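Long-range contacts in putative sugar ABC transport system, substrate-binding protein (PDB 5IX8), which probably binds a sugar in the periplasm as the substrate-capturing component of an ABC transport system: residues Ala12-Leu18 with Ser44-Gln50; Tyr35-Ala41 with Gly258-Gln263; Val79-Ala83 with Gly106-Asn110. One frame throughout, in Å; residues are numbered along the deposited sequence.

Contact 1. Residues Ala12-Leu18 with Ser44-Gln50; sequences ARQPLKL and SNVEVVQ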
loop_
_atom_site.group_PDB
_atom_site.type_symbol
_atom_site.label_atom_id
_atom_site.label_comp_id
_atom_site.label_asym_id
_atom_site.label_seq_id
_atom_site.Cartn_x
_atom_site.Cartn_y
_atom_site.Cartn_z
ATOM N N ALA A 12 -1.477 22.168 -14.783
ATOM C CA ALA A 12 -1.849 21.754 -16.132
ATOM C C ALA A 12 -2.336 22.964 -16.905
ATOM O O ALA A 12 -3.080 23.803 -16.373
ATOM C CB ALA A 12 -2.951 20.687 -16.098
ATOM N N ARG A 13 -1.870 23.082 -18.144
ATOM C CA ARG A 13 -2.413 24.039 -19.081
ATOM C C ARG A 13 -3.382 23.380 -20.051
ATOM O O ARG A 13 -4.408 23.965 -20.381
ATOM C CB ARG A 13 -1.269 24.761 -19.821
ATOM C CG ARG A 13 -0.365 25.620 -18.900
ATOM C CD ARG A 13 -1.198 26.600 -18.041
ATOM N NE ARG A 13 -0.376 27.653 -17.432
ATOM C CZ ARG A 13 0.448 27.455 -16.397
ATOM N NH1 ARG A 13 0.591 26.229 -15.886
ATOM N NH2 ARG A 13 1.144 28.467 -15.882
ATOM N N GLN A 14 -3.094 22.174 -20.496
ATOM C CA GLN A 14 -4.013 21.379 -21.319
ATOM C C GLN A 14 -5.050 20.700 -20.420
ATOM O O GLN A 14 -4.704 20.219 -19.337
ATOM C CB GLN A 14 -3.245 20.301 -22.114
ATOM C CG GLN A 14 -2.121 20.801 -23.043
ATOM C CD GLN A 14 -1.294 19.671 -23.693
ATOM O OE1 GLN A 14 -1.702 18.502 -23.721
ATOM N NE2 GLN A 14 -0.116 20.028 -24.216
ATOM N N PRO A 15 -6.319 20.644 -20.825
ATOM C CA PRO A 15 -7.315 19.945 -19.992
ATOM C C PRO A 15 -6.875 18.518 -19.712
ATOM O O PRO A 15 -6.407 17.803 -20.606
ATOM C CB PRO A 15 -8.593 19.979 -20.836
ATOM C CG PRO A 15 -8.411 21.187 -21.733
ATOM C CD PRO A 15 -6.921 21.336 -21.978
ATOM N N LEU A 16 -7.010 18.109 -18.458
ATOM C CA LEU A 16 -6.529 16.809 -18.020
ATOM C C LEU A 16 -7.543 16.222 -17.053
ATOM O O LEU A 16 -7.774 16.783 -15.977
ATOM C CB LEU A 16 -5.148 16.939 -17.369
ATOM C CG LEU A 16 -4.304 15.652 -17.255
ATOM C CD1 LEU A 16 -2.889 15.999 -16.840
ATOM C CD2 LEU A 16 -4.925 14.569 -16.299
ATOM N N LYS A 17 -8.148 15.104 -17.435
ATOM C CA LYS A 17 -9.168 14.436 -16.625
ATOM C C LYS A 17 -8.674 13.073 -16.171
ATOM O O LYS A 17 -8.129 12.298 -16.974
ATOM C CB LYS A 17 -10.478 14.258 -17.419
ATOM C CG LYS A 17 -11.118 15.575 -17.844
ATOM C CD LYS A 17 -12.158 15.360 -18.987
ATOM C CE LYS A 17 -13.378 14.621 -18.550
ATOM N NZ LYS A 17 -14.632 15.013 -19.321
ATOM N N LEU A 18 -8.862 12.780 -14.893
ATOM C CA LEU A 18 -8.501 11.489 -14.319
ATOM C C LEU A 18 -9.743 10.729 -13.880
ATOM O O LEU A 18 -10.670 11.318 -13.308
ATOM C CB LEU A 18 -7.593 11.643 -13.084
ATOM C CG LEU A 18 -6.299 12.436 -13.233
ATOM C CD1 LEU A 18 -5.632 12.667 -11.846
ATOM C CD2 LEU A 18 -5.391 11.684 -14.121
ATOM N N SER A 44 -3.770 22.134 -9.128
ATOM C CA SER A 44 -2.994 21.941 -10.342
ATOM C C SER A 44 -3.820 21.993 -11.620
ATOM O O SER A 44 -3.313 21.589 -12.674
ATOM C CB SER A 44 -2.257 20.589 -10.287
ATOM O OG SER A 44 -1.476 20.468 -9.096
ATOM N N ASN A 45 -5.080 22.437 -11.556
ATOM C CA ASN A 45 -5.961 22.517 -12.732
ATOM C C ASN A 45 -6.180 21.151 -13.392
ATOM O O ASN A 45 -6.173 21.020 -14.624
ATOM C CB ASN A 45 -5.440 23.526 -13.753
ATOM C CG ASN A 45 -6.470 23.802 -14.842
ATOM O OD1 ASN A 45 -7.678 23.892 -14.554
ATOM N ND2 ASN A 45 -6.010 23.936 -16.088
ATOM N N VAL A 46 -6.379 20.125 -12.576
ATOM C CA VAL A 46 -6.656 18.773 -13.050
ATOM C C VAL A 46 -8.035 18.398 -12.553
ATOM O O VAL A 46 -8.404 18.730 -11.415
ATOM C CB VAL A 46 -5.594 17.764 -12.558
ATOM C CG1 VAL A 46 -6.044 16.327 -12.825
ATOM C CG2 VAL A 46 -4.254 18.064 -13.278
ATOM N N GLU A 47 -8.811 17.721 -13.403
ATOM C CA GLU A 47 -10.166 17.315 -13.044
ATOM C C GLU A 47 -10.183 15.834 -12.693
ATOM O O GLU A 47 -9.724 14.998 -13.482
ATOM C CB GLU A 47 -11.123 17.577 -14.203
ATOM C CG GLU A 47 -12.548 17.234 -13.899
ATOM C CD GLU A 47 -13.456 17.450 -15.092
ATOM O OE1 GLU A 47 -13.002 18.048 -16.087
ATOM O OE2 GLU A 47 -14.625 17.018 -15.040
ATOM N N VAL A 48 -10.698 15.509 -11.513
ATOM C CA VAL A 48 -10.934 14.127 -11.120
ATOM C C VAL A 48 -12.405 13.856 -11.378
ATOM O O VAL A 48 -13.283 14.393 -10.691
ATOM C CB VAL A 48 -10.566 13.885 -9.656
ATOM C CG1 VAL A 48 -10.820 12.399 -9.257
ATOM C CG2 VAL A 48 -9.110 14.336 -9.422
ATOM N N VAL A 49 -12.680 13.055 -12.402
ATOM C CA VAL A 49 -14.068 12.866 -12.816
ATOM C C VAL A 49 -14.797 11.897 -11.896
ATOM O O VAL A 49 -15.999 12.054 -11.627
ATOM C CB VAL A 49 -14.103 12.375 -14.267
ATOM C CG1 VAL A 49 -15.524 12.043 -14.686
ATOM C CG2 VAL A 49 -13.489 13.422 -15.143
ATOM N N GLN A 50 -14.095 10.898 -11.391
ATOM C CA GLN A 50 -14.747 9.889 -10.582
ATOM C C GLN A 50 -13.686 9.184 -9.765
ATOM O O GLN A 50 -12.580 8.948 -10.264
ATOM C CB GLN A 50 -15.487 8.897 -11.482
ATOM C CG GLN A 50 -16.334 7.946 -10.737
ATOM C CD GLN A 50 -17.093 7.048 -11.672
ATOM O OE1 GLN A 50 -16.647 5.951 -11.982
ATOM N NE2 GLN A 50 -18.254 7.509 -12.130
HETATM O O HOH W 1 -7.903 20.179 -16.513
#
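Lys17 and Leu18 pair in parallel with Glu47 and Val48, joining the start of the first strand of a periplasmic-binding-protein lobe to the edge strand 47-53, its partner in a right-handed beta-alpha-beta crossover. The ladder shows the usual parallel stagger: Glu47 N donates to Leu16 O, Leu18 N to Glu47 O at 2.8 Å, and Val49 N to Leu18 O at 2.8 Å. Ahead of this ladder the chains diverge, and water 1 fills in for a direct backbone bond, accepting from Leu16 N and donating to Asn45 O at 2.7 Å. Further out, Ala12 is held at both ends of its backbone. Its N reaches Ser44 O, while its O receives Asn45 ND2 at 2.9 Å; that bond is nearly straight (172°) and lies in the amide plane of Asn45, yet the donor stands above the carbonyl plane of Ala12. On one face of the sheet Lys17 and Glu47 run alongside each other, Lys17 CG lying 3.6 Å from Glu47 OE1. The lysine chain bends at chi3 (69°), bringing CE to 3.6 Å from Val49 CG2. On the other face Val46 CG1 touches both Leu16 CD2 and Leu18 CD1, the latter at 3.8 Å. Helix 28-43 covers this face through Ile37 and Ala41, Leu16 also meets His269 of helix 254-270, and strand 77-80 flanks strand 17-22 through Tyr77.

Contact 2. Residues Tyr35-Ala41 with Gly258-Gln263; sequences YGIVDEA and GRLIVQ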
loop_
_atom_site.group_PDB
_atom_site.type_symbol
_atom_site.label_atom_id
_atom_site.label_comp_id
_atom_site.label_asym_id
_atom_site.label_seq_id
_atom_site.Cartn_x
_atom_site.Cartn_y
_atom_site.Cartn_z
ATOM N N TYR A 35 -7.186 10.903 -1.566
ATOM C CA TYR A 35 -7.068 12.271 -1.062
ATOM C C TYR A 35 -5.917 13.021 -1.750
ATOM O O TYR A 35 -6.063 14.187 -2.145
ATOM C CB TYR A 35 -6.862 12.275 0.459
ATOM C CG TYR A 35 -6.502 13.656 0.919
ATOM C CD1 TYR A 35 -7.468 14.664 0.948
ATOM C CD2 TYR A 35 -5.184 13.980 1.272
ATOM C CE1 TYR A 35 -7.117 15.960 1.305
ATOM C CE2 TYR A 35 -4.831 15.274 1.635
ATOM C CZ TYR A 35 -5.822 16.258 1.661
ATOM O OH TYR A 35 -5.536 17.555 2.043
ATOM N N GLY A 36 -4.744 12.379 -1.864
ATOM C CA GLY A 36 -3.605 13.055 -2.485
ATOM C C GLY A 36 -3.900 13.432 -3.917
ATOM O O GLY A 36 -3.553 14.530 -4.368
ATOM N N ILE A 37 -4.593 12.546 -4.646
ATOM C CA ILE A 37 -4.962 12.882 -6.021
ATOM C C ILE A 37 -5.925 14.067 -6.052
ATOM O O ILE A 37 -5.739 15.028 -6.816
ATOM C CB ILE A 37 -5.574 11.658 -6.723
ATOM C CG1 ILE A 37 -4.487 10.580 -6.914
ATOM C CG2 ILE A 37 -6.160 12.070 -8.079
ATOM C CD1 ILE A 37 -5.068 9.271 -7.489
ATOM N N VAL A 38 -6.997 13.988 -5.266
ATOM C CA VAL A 38 -8.032 15.034 -5.290
ATOM C C VAL A 38 -7.466 16.378 -4.838
ATOM O O VAL A 38 -7.688 17.430 -5.469
ATOM C CB VAL A 38 -9.216 14.595 -4.416
ATOM C CG1 VAL A 38 -10.169 15.780 -4.194
ATOM C CG2 VAL A 38 -9.917 13.433 -5.084
ATOM N N ASP A 39 -6.717 16.376 -3.739
ATOM C CA ASP A 39 -6.203 17.643 -3.250
ATOM C C ASP A 39 -5.114 18.209 -4.159
ATOM O O ASP A 39 -5.021 19.429 -4.338
ATOM C CB ASP A 39 -5.680 17.494 -1.826
ATOM C CG ASP A 39 -5.290 18.820 -1.262
ATOM O OD1 ASP A 39 -6.224 19.631 -1.037
ATOM O OD2 ASP A 39 -4.073 19.068 -1.092
ATOM N N GLU A 40 -4.266 17.359 -4.729
ATOM C CA GLU A 40 -3.282 17.904 -5.653
ATOM C C GLU A 40 -3.952 18.393 -6.927
ATOM O O GLU A 40 -3.519 19.391 -7.513
ATOM C CB GLU A 40 -2.211 16.842 -5.956
ATOM C CG GLU A 40 -0.995 17.467 -6.623
ATOM C CD GLU A 40 -0.191 18.370 -5.697
ATOM O OE1 GLU A 40 -0.359 18.336 -4.448
ATOM O OE2 GLU A 40 0.669 19.101 -6.236
ATOM N N ALA A 41 -5.016 17.720 -7.375
ATOM C CA ALA A 41 -5.665 18.152 -8.615
ATOM C C ALA A 41 -6.225 19.558 -8.487
ATOM O O ALA A 41 -6.147 20.350 -9.445
ATOM C CB ALA A 41 -6.773 17.181 -9.020
ATOM N N GLY A 258 -0.457 9.910 -4.112
ATOM C CA GLY A 258 -1.517 10.531 -4.900
ATOM C C GLY A 258 -1.093 11.862 -5.496
ATOM O O GLY A 258 -1.379 12.148 -6.655
ATOM N N ARG A 259 -0.419 12.700 -4.702
ATOM C CA ARG A 259 0.067 13.976 -5.229
ATOM C C ARG A 259 1.038 13.751 -6.364
ATOM O O ARG A 259 1.012 14.469 -7.380
ATOM C CB ARG A 259 0.740 14.791 -4.131
ATOM C CG ARG A 259 -0.146 15.102 -2.945
ATOM C CD ARG A 259 0.536 16.193 -2.091
ATOM N NE ARG A 259 -0.244 16.480 -0.901
ATOM C CZ ARG A 259 -1.373 17.186 -0.906
ATOM N NH1 ARG A 259 -1.835 17.739 -2.044
ATOM N NH2 ARG A 259 -2.031 17.347 0.238
ATOM N N LEU A 260 1.949 12.796 -6.184
ATOM C CA LEU A 260 2.910 12.513 -7.234
ATOM C C LEU A 260 2.232 12.007 -8.497
ATOM O O LEU A 260 2.647 12.358 -9.591
ATOM C CB LEU A 260 3.940 11.503 -6.742
ATOM C CG LEU A 260 4.860 12.016 -5.651
ATOM C CD1 LEU A 260 5.649 10.862 -5.022
ATOM C CD2 LEU A 260 5.815 13.106 -6.179
ATOM N N ILE A 261 1.191 11.193 -8.373
ATOM C CA ILE A 261 0.483 10.745 -9.577
ATOM C C ILE A 261 0.002 11.932 -10.407
ATOM O O ILE A 261 0.133 11.954 -11.638
ATOM C CB ILE A 261 -0.669 9.803 -9.169
ATOM C CG1 ILE A 261 -0.057 8.424 -8.791
ATOM C CG2 ILE A 261 -1.692 9.688 -10.286
ATOM C CD1 ILE A 261 -0.997 7.542 -7.976
ATOM N N VAL A 262 -0.556 12.943 -9.750
ATOM C CA VAL A 262 -1.019 14.128 -10.474
ATOM C C VAL A 262 0.151 14.858 -11.130
ATOM O O VAL A 262 0.084 15.265 -12.308
ATOM C CB VAL A 262 -1.802 15.053 -9.524
ATOM C CG1 VAL A 262 -2.117 16.396 -10.192
ATOM C CG2 VAL A 262 -3.082 14.351 -9.085
ATOM N N GLN A 263 1.240 15.065 -10.373
ATOM C CA GLN A 263 2.359 15.827 -10.930
ATOM C C GLN A 263 3.036 15.081 -12.080
ATOM O O GLN A 263 3.505 15.709 -13.047
ATOM C CB GLN A 263 3.371 16.161 -9.828
ATOM C CG GLN A 263 2.801 17.199 -8.842
ATOM C CD GLN A 263 2.609 18.549 -9.519
ATOM O OE1 GLN A 263 3.306 18.864 -10.474
ATOM N NE2 GLN A 263 1.649 19.341 -9.045
#
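Arg259 reaches from helix 254-270 to two acids of helix 28-43 in a salt-bridge network. Its NH1 and NH2 both close end-on upon one oxygen, Asp39 OD2, with NH1 at 2.8 Å. That oxygen lies in the guanidinium plane and receives NH1 on its anti lone pair, although the carboxylate stands almost upright to the guanidinium (81°). NH1 is shared: it also donates to Glu40 OE1 at 2.9 Å, meeting that oxygen nearly along its C-O axis. The extended Arg259 chain, straight from CG to NE, carries the charge across the interface, whereas Glu40 bends at chi2 (69°), turning its carboxylate across that chain, with OE1 close to Arg259 CD. The other oxygen, Glu40 OE2, accepts from Gln263 NE2 at 3.0 Å. Arg2 also bridges Glu40 OE1 and Arg43 bridges Asp39 OD2, so the acids have several arginine partners, which would probably keep them ionised. Gln263 OE1 in turn accepts from Ile10 N. Beneath this layer, Gly36 and Gly258 bring the backbones together, their CA atoms 4.1 Å apart, and Ile37 CG1 lies 3.5 Å from Gly258 O. Val262 CG2 presses on Ile37 O at 3.6 Å, with Glu40 CG against Val262 CB. The axes of 35-41 and 258-263 approach to 7.0 Å and cross at -49°, a close crossing made at a pair of glycines, with Arg259 as a knob among Tyr35, Gly36, Asp39 and Glu40; both helices pack on the parallel sheet of an alpha/beta lobe.

Contact 3. Residues Val79-Ala83 with Gly106-Asn110; sequences VLSPA and GIPVN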
loop_
_atom_site.group_PDB
_atom_site.type_symbol
_atom_site.label_atom_id
_atom_site.label_comp_id
_atom_site.label_asym_id
_atom_site.label_seq_id
_atom_site.Cartn_x
_atom_site.Cartn_y
_atom_site.Cartn_z
ATOM N N VAL A 79 -6.429 5.773 -13.187
ATOM C CA VAL A 79 -5.517 5.479 -12.085
ATOM C C VAL A 79 -6.052 4.244 -11.375
ATOM O O VAL A 79 -7.218 4.222 -10.983
ATOM C CB VAL A 79 -5.419 6.671 -11.114
ATOM C CG1 VAL A 79 -4.496 6.342 -9.924
ATOM C CG2 VAL A 79 -4.977 7.925 -11.859
ATOM N N LEU A 80 -5.216 3.217 -11.224
ATOM C CA LEU A 80 -5.670 1.883 -10.860
ATOM C C LEU A 80 -4.870 1.349 -9.677
ATOM O O LEU A 80 -3.643 1.253 -9.755
ATOM C CB LEU A 80 -5.516 0.931 -12.056
ATOM C CG LEU A 80 -5.736 -0.546 -11.748
ATOM C CD1 LEU A 80 -7.189 -0.765 -11.254
ATOM C CD2 LEU A 80 -5.382 -1.381 -13.011
ATOM N N SER A 81 -5.571 0.996 -8.597
ATOM C CA SER A 81 -5.067 0.083 -7.564
ATOM C C SER A 81 -5.900 -1.179 -7.672
ATOM O O SER A 81 -7.087 -1.146 -7.327
ATOM C CB SER A 81 -5.201 0.681 -6.163
ATOM O OG SER A 81 -4.487 1.889 -6.026
ATOM N N PRO A 82 -5.347 -2.298 -8.133
ATOM C CA PRO A 82 -6.196 -3.422 -8.553
ATOM C C PRO A 82 -6.604 -4.345 -7.412
ATOM O O PRO A 82 -5.888 -4.531 -6.429
ATOM C CB PRO A 82 -5.297 -4.164 -9.555
ATOM C CG PRO A 82 -3.910 -3.970 -8.965
ATOM C CD PRO A 82 -3.917 -2.540 -8.411
ATOM N N ALA A 83 -7.768 -4.956 -7.582
ATOM C CA ALA A 83 -8.285 -5.913 -6.606
ATOM C C ALA A 83 -7.658 -7.298 -6.736
ATOM O O ALA A 83 -7.961 -8.187 -5.930
ATOM C CB ALA A 83 -9.801 -6.026 -6.731
ATOM N N GLY A 106 0.097 2.774 -5.865
ATOM C CA GLY A 106 0.235 2.143 -4.557
ATOM C C GLY A 106 0.720 0.706 -4.514
ATOM O O GLY A 106 1.531 0.356 -3.655
ATOM N N ILE A 107 0.204 -0.142 -5.396
ATOM C CA ILE A 107 0.537 -1.570 -5.395
ATOM C C ILE A 107 0.732 -2.046 -6.828
ATOM O O ILE A 107 0.176 -1.475 -7.775
ATOM C CB ILE A 107 -0.567 -2.398 -4.715
ATOM C CG1 ILE A 107 -1.951 -1.872 -5.160
ATOM C CG2 ILE A 107 -0.406 -2.305 -3.182
ATOM C CD1 ILE A 107 -3.052 -2.894 -4.993
ATOM N N PRO A 108 1.538 -3.107 -7.016
ATOM C CA PRO A 108 1.836 -3.581 -8.377
ATOM C C PRO A 108 0.610 -4.166 -9.079
ATOM O O PRO A 108 -0.269 -4.768 -8.452
ATOM C CB PRO A 108 2.862 -4.697 -8.155
ATOM C CG PRO A 108 3.350 -4.557 -6.788
ATOM C CD PRO A 108 2.277 -3.861 -5.988
ATOM N N VAL A 109 0.572 -4.020 -10.406
ATOM C CA VAL A 109 -0.398 -4.745 -11.217
ATOM C C VAL A 109 0.350 -5.471 -12.338
ATOM O O VAL A 109 1.375 -4.995 -12.858
ATOM C CB VAL A 109 -1.507 -3.794 -11.750
ATOM C CG1 VAL A 109 -0.940 -2.720 -12.648
ATOM C CG2 VAL A 109 -2.630 -4.552 -12.435
ATOM N N ASN A 110 -0.170 -6.642 -12.718
ATOM C CA ASN A 110 0.498 -7.512 -13.685
ATOM C C ASN A 110 0.108 -7.134 -15.114
ATOM O O ASN A 110 -0.608 -7.858 -15.814
ATOM C CB ASN A 110 0.137 -8.956 -13.384
ATOM C CG ASN A 110 1.054 -9.930 -14.051
ATOM O OD1 ASN A 110 2.147 -9.578 -14.515
ATOM N ND2 ASN A 110 0.607 -11.172 -14.130
HETATM O O HOH W 2 -1.435 -0.699 -9.742
#
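Pro82 is the bump of this contact: its ring pushes into a hollow formed by the side chains of Ile107 and Val109. Two neighbouring ring atoms divide the work. CD of Pro82 meets the tip of Ile107, with CD1 at 3.5 Å, while CG of Pro82 rests against Val109 CB at 3.7 Å and is equally close to Val109 CG2. Ile107 and the proline run antiparallel, each reaching back past the other, whereas Val109 crosses the ring at a slant. The chi1 of Ile107 (42°) tucks CG1 in over its own backbone, flanked by N and C, and from there CD1 extends over Pro82 CD and comes 3.6 Å from Pro82 O. These segments leave the C-terminal ends of the adjacent parallel strands 77-80 and 101-105, the edge of a periplasmic-binding-protein lobe from which this family's ligand-facing loops usually emerge. On the strand side of Pro82, Leu80 CD2 adds a second, shallower touch at 4.2 Å from Val109 CG2. Ser81 contributes its CB, packed near Ile107 CG1, while its hydroxyl OG bonds to Ala105 O. Between the diverging backbones lies water 2, which donates one hydrogen to Leu80 O at 2.9 Å and the other to Ile107 O at 2.7 Å, bridging two carbonyls. Tyr88 lies against Leu80 and Pro82, Tyr30 against Ser81 and Ile107, and Trp154 of helix 154-168 meets Ile107 and Pro108.

From the N terminus, contact 1 closes the first loop, bringing strand 47-53 back beside strand 17-22 after helix 28-43. Contact 2 starts within that loop, on the helix, and closes only at 258-263, so contacts 1 and 2 cross along the chain. They also touch: Ala41 packs on Val48 and Ile37 on Leu18. Contact 3 follows contact 1 in series and closes its short loop wholly within the long one spanned by contact 2. It ties together the ends of neighbouring strands, while Val79 meets both Ile37 and Ile261. Sheet edge, helix pair and strand-end loops thus belong to one lobe, with contact 2 touching each of the other two.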